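Local coordinates for inositol-1-monophosphatase (Nostoc sp., PDB 5ZHH), which probably hydrolyses inositol monophosphates to free inositol and phosphate, at residues V21-L26 against Y120-D125. Residues are numbered along the deposited sequence; the frame is centred on the assembly and turned at random.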
loop_
_atom_site.group_PDB
_atom_site.type_symbol
_atom_site.label_atom_id
_atom_site.label_comp_id
_atom_site.label_asym_id
_atom_site.label_seq_id
_atom_site.Cartn_x
_atom_site.Cartn_y
_atom_site.Cartn_z
ATOM N N VAL A 21 2.805 3.948 16.061
ATOM C CA VAL A 21 3.300 3.212 17.221
ATOM C C VAL A 21 2.686 1.816 17.276
ATOM O O VAL A 21 3.389 0.824 17.513
ATOM C CB VAL A 21 3.030 4.010 18.509
ATOM C CG1 VAL A 21 3.248 3.138 19.726
ATOM C CG2 VAL A 21 3.950 5.235 18.559
ATOM N N LEU A 22 1.370 1.711 17.061
ATOM C CA LEU A 22 0.726 0.401 17.072
ATOM C C LEU A 22 1.283 -0.500 15.975
ATOM O O LEU A 22 1.464 -1.706 16.186
ATOM C CB LEU A 22 -0.792 0.546 16.921
ATOM C CG LEU A 22 -1.579 1.207 18.057
ATOM C CD1 LEU A 22 -3.068 1.198 17.747
ATOM C CD2 LEU A 22 -1.312 0.497 19.371
ATOM N N GLN A 23 1.545 0.061 14.790
ATOM C CA GLN A 23 2.136 -0.736 13.715
ATOM C C GLN A 23 3.547 -1.195 14.057
ATOM O O GLN A 23 3.986 -2.249 13.585
ATOM C CB GLN A 23 2.104 0.014 12.384
ATOM C CG GLN A 23 0.738 -0.084 11.733
ATOM C CD GLN A 23 0.302 -1.541 11.522
ATOM O OE1 GLN A 23 -0.668 -2.003 12.129
ATOM N NE2 GLN A 23 1.021 -2.264 10.668
ATOM N N GLY A 24 4.314 -0.374 14.776
ATOM C CA GLY A 24 5.632 -0.811 15.203
ATOM C C GLY A 24 5.586 -2.020 16.119
ATOM O O GLY A 24 6.377 -2.954 15.973
ATOM N N TYR A 25 4.666 -2.009 17.086
ATOM C CA TYR A 25 4.536 -3.109 18.040
ATOM C C TYR A 25 3.954 -4.384 17.436
ATOM O O TYR A 25 4.224 -5.480 17.942
ATOM C CB TYR A 25 3.648 -2.682 19.207
ATOM C CG TYR A 25 4.354 -1.931 20.309
ATOM C CD1 TYR A 25 4.944 -2.617 21.362
ATOM C CD2 TYR A 25 4.409 -0.542 20.317
ATOM C CE1 TYR A 25 5.587 -1.947 22.378
ATOM C CE2 TYR A 25 5.053 0.138 21.333
ATOM C CZ TYR A 25 5.640 -0.571 22.360
ATOM O OH TYR A 25 6.279 0.105 23.371
ATOM N N LEU A 26 3.156 -4.273 16.381
ATOM C CA LEU A 26 2.391 -5.415 15.875
ATOM C C LEU A 26 3.289 -6.495 15.290
ATOM O O LEU A 26 4.167 -6.211 14.468
ATOM C CB LEU A 26 1.382 -4.931 14.826
ATOM C CG LEU A 26 0.517 -5.968 14.111
ATOM C CD1 LEU A 26 -0.601 -6.481 14.999
ATOM C CD2 LEU A 26 -0.064 -5.366 12.859
ATOM N N TYR A 120 -8.609 5.605 13.034
ATOM C CA TYR A 120 -7.515 5.198 12.164
ATOM C C TYR A 120 -7.206 3.725 12.379
ATOM O O TYR A 120 -6.815 3.323 13.479
ATOM C CB TYR A 120 -6.263 6.045 12.406
ATOM C CG TYR A 120 -5.107 5.665 11.515
ATOM C CD1 TYR A 120 -5.268 5.589 10.137
ATOM C CD2 TYR A 120 -3.855 5.373 12.048
ATOM C CE1 TYR A 120 -4.213 5.239 9.308
ATOM C CE2 TYR A 120 -2.791 5.016 11.224
ATOM C CZ TYR A 120 -2.983 4.950 9.859
ATOM O OH TYR A 120 -1.947 4.596 9.035
ATOM N N ASP A 121 -7.395 2.935 11.328
ATOM C CA ASP A 121 -7.004 1.535 11.215
ATOM C C ASP A 121 -5.594 1.506 10.644
ATOM O O ASP A 121 -5.428 1.687 9.435
ATOM C CB ASP A 121 -7.988 0.790 10.303
ATOM C CG ASP A 121 -7.587 -0.660 10.015
ATOM O OD1 ASP A 121 -6.483 -1.112 10.393
ATOM O OD2 ASP A 121 -8.399 -1.352 9.367
ATOM N N PRO A 122 -4.557 1.294 11.463
ATOM C CA PRO A 122 -3.187 1.355 10.932
ATOM C C PRO A 122 -2.777 0.121 10.149
ATOM O O PRO A 122 -1.812 0.202 9.377
ATOM C CB PRO A 122 -2.332 1.515 12.196
ATOM C CG PRO A 122 -3.118 0.799 13.247
ATOM C CD PRO A 122 -4.576 1.031 12.913
ATOM N N PHE A 123 -3.472 -1.008 10.318
ATOM C CA PHE A 123 -3.112 -2.217 9.581
ATOM C C PHE A 123 -3.521 -2.115 8.119
ATOM O O PHE A 123 -2.755 -2.501 7.230
ATOM C CB PHE A 123 -3.750 -3.447 10.228
ATOM C CG PHE A 123 -3.272 -4.752 9.642
ATOM C CD1 PHE A 123 -2.099 -5.341 10.089
ATOM C CD2 PHE A 123 -3.981 -5.373 8.627
ATOM C CE1 PHE A 123 -1.652 -6.536 9.545
ATOM C CE2 PHE A 123 -3.537 -6.565 8.079
ATOM C CZ PHE A 123 -2.372 -7.143 8.539
ATOM N N HIS A 124 -4.722 -1.599 7.850
ATOM C CA HIS A 124 -5.201 -1.373 6.491
ATOM C C HIS A 124 -4.970 0.053 6.022
ATOM O O HIS A 124 -5.313 0.383 4.879
ATOM C CB HIS A 124 -6.690 -1.702 6.401
ATOM C CG HIS A 124 -7.007 -3.123 6.737
ATOM N ND1 HIS A 124 -7.901 -3.475 7.726
ATOM C CD2 HIS A 124 -6.548 -4.285 6.213
ATOM C CE1 HIS A 124 -7.980 -4.792 7.797
ATOM N NE2 HIS A 124 -7.171 -5.308 6.889
ATOM N N ASP A 125 -4.425 0.905 6.887
ATOM C CA ASP A 125 -4.188 2.313 6.594
ATOM C C ASP A 125 -5.464 2.992 6.089
ATOM O O ASP A 125 -5.521 3.549 4.991
ATOM C CB ASP A 125 -3.038 2.467 5.595
ATOM C CG ASP A 125 -2.594 3.900 5.452
ATOM O OD1 ASP A 125 -2.666 4.642 6.453
ATOM O OD2 ASP A 125 -2.183 4.289 4.343
#
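Gln23 sets its side chain obliquely across Pro122, and most of the contact runs through it. Its CG lies 3.5 Å from Pro122 CB, and the amide carbon rests against the proline carbonyl, CD 3.5 Å from Pro122 O. A bend at chi2 (-57°) turns the amide from the helix toward the start of the Phe123 backbone. OE1 comes within 3.5 Å of Phe123 N, but the angle is too poor for a hydrogen bond; that N-H makes a weak one to Asp121 OD1 instead. Glutamine suits this half-buried place: one methylene, CG, packs on the proline, while the polar amide can lie beside backbone C=O and N-H without bonding to them. Cut back to an alanine here, the side chain would lose CG and the amide, which would probably leave a gap beside Pro122 and the Phe123 backbone without its polar neighbour.

The tightly packed part centres on buried Pro122, whose ring faces the helix and takes Gln23 on its CB and, more distantly, Leu22 CB 4.4 Å from its CG. On the partly exposed side the touch is close but small: leucine's branched end lets one methyl, Leu26 CD2, reach the edge offered by the flat phenyl ring, 3.4 Å from Phe123 CD1.

Asp121 braces the turn from within, its short carboxylate serving both backbone and imidazole of His124. OD1 accepts the His124 backbone N-H in a nearly straight bond (171°), an Asx motif, and OD2 takes His124 ND1 at 2.7 Å. The imidazole in turn stacks on His124 of a second subunit.

The contact thus joins the C-terminal end of helix 3-25 to the turn linking antiparallel strands 113-121 and 126-131, with helix 44-61 touching Leu22 and helix 92-97 touching Leu26.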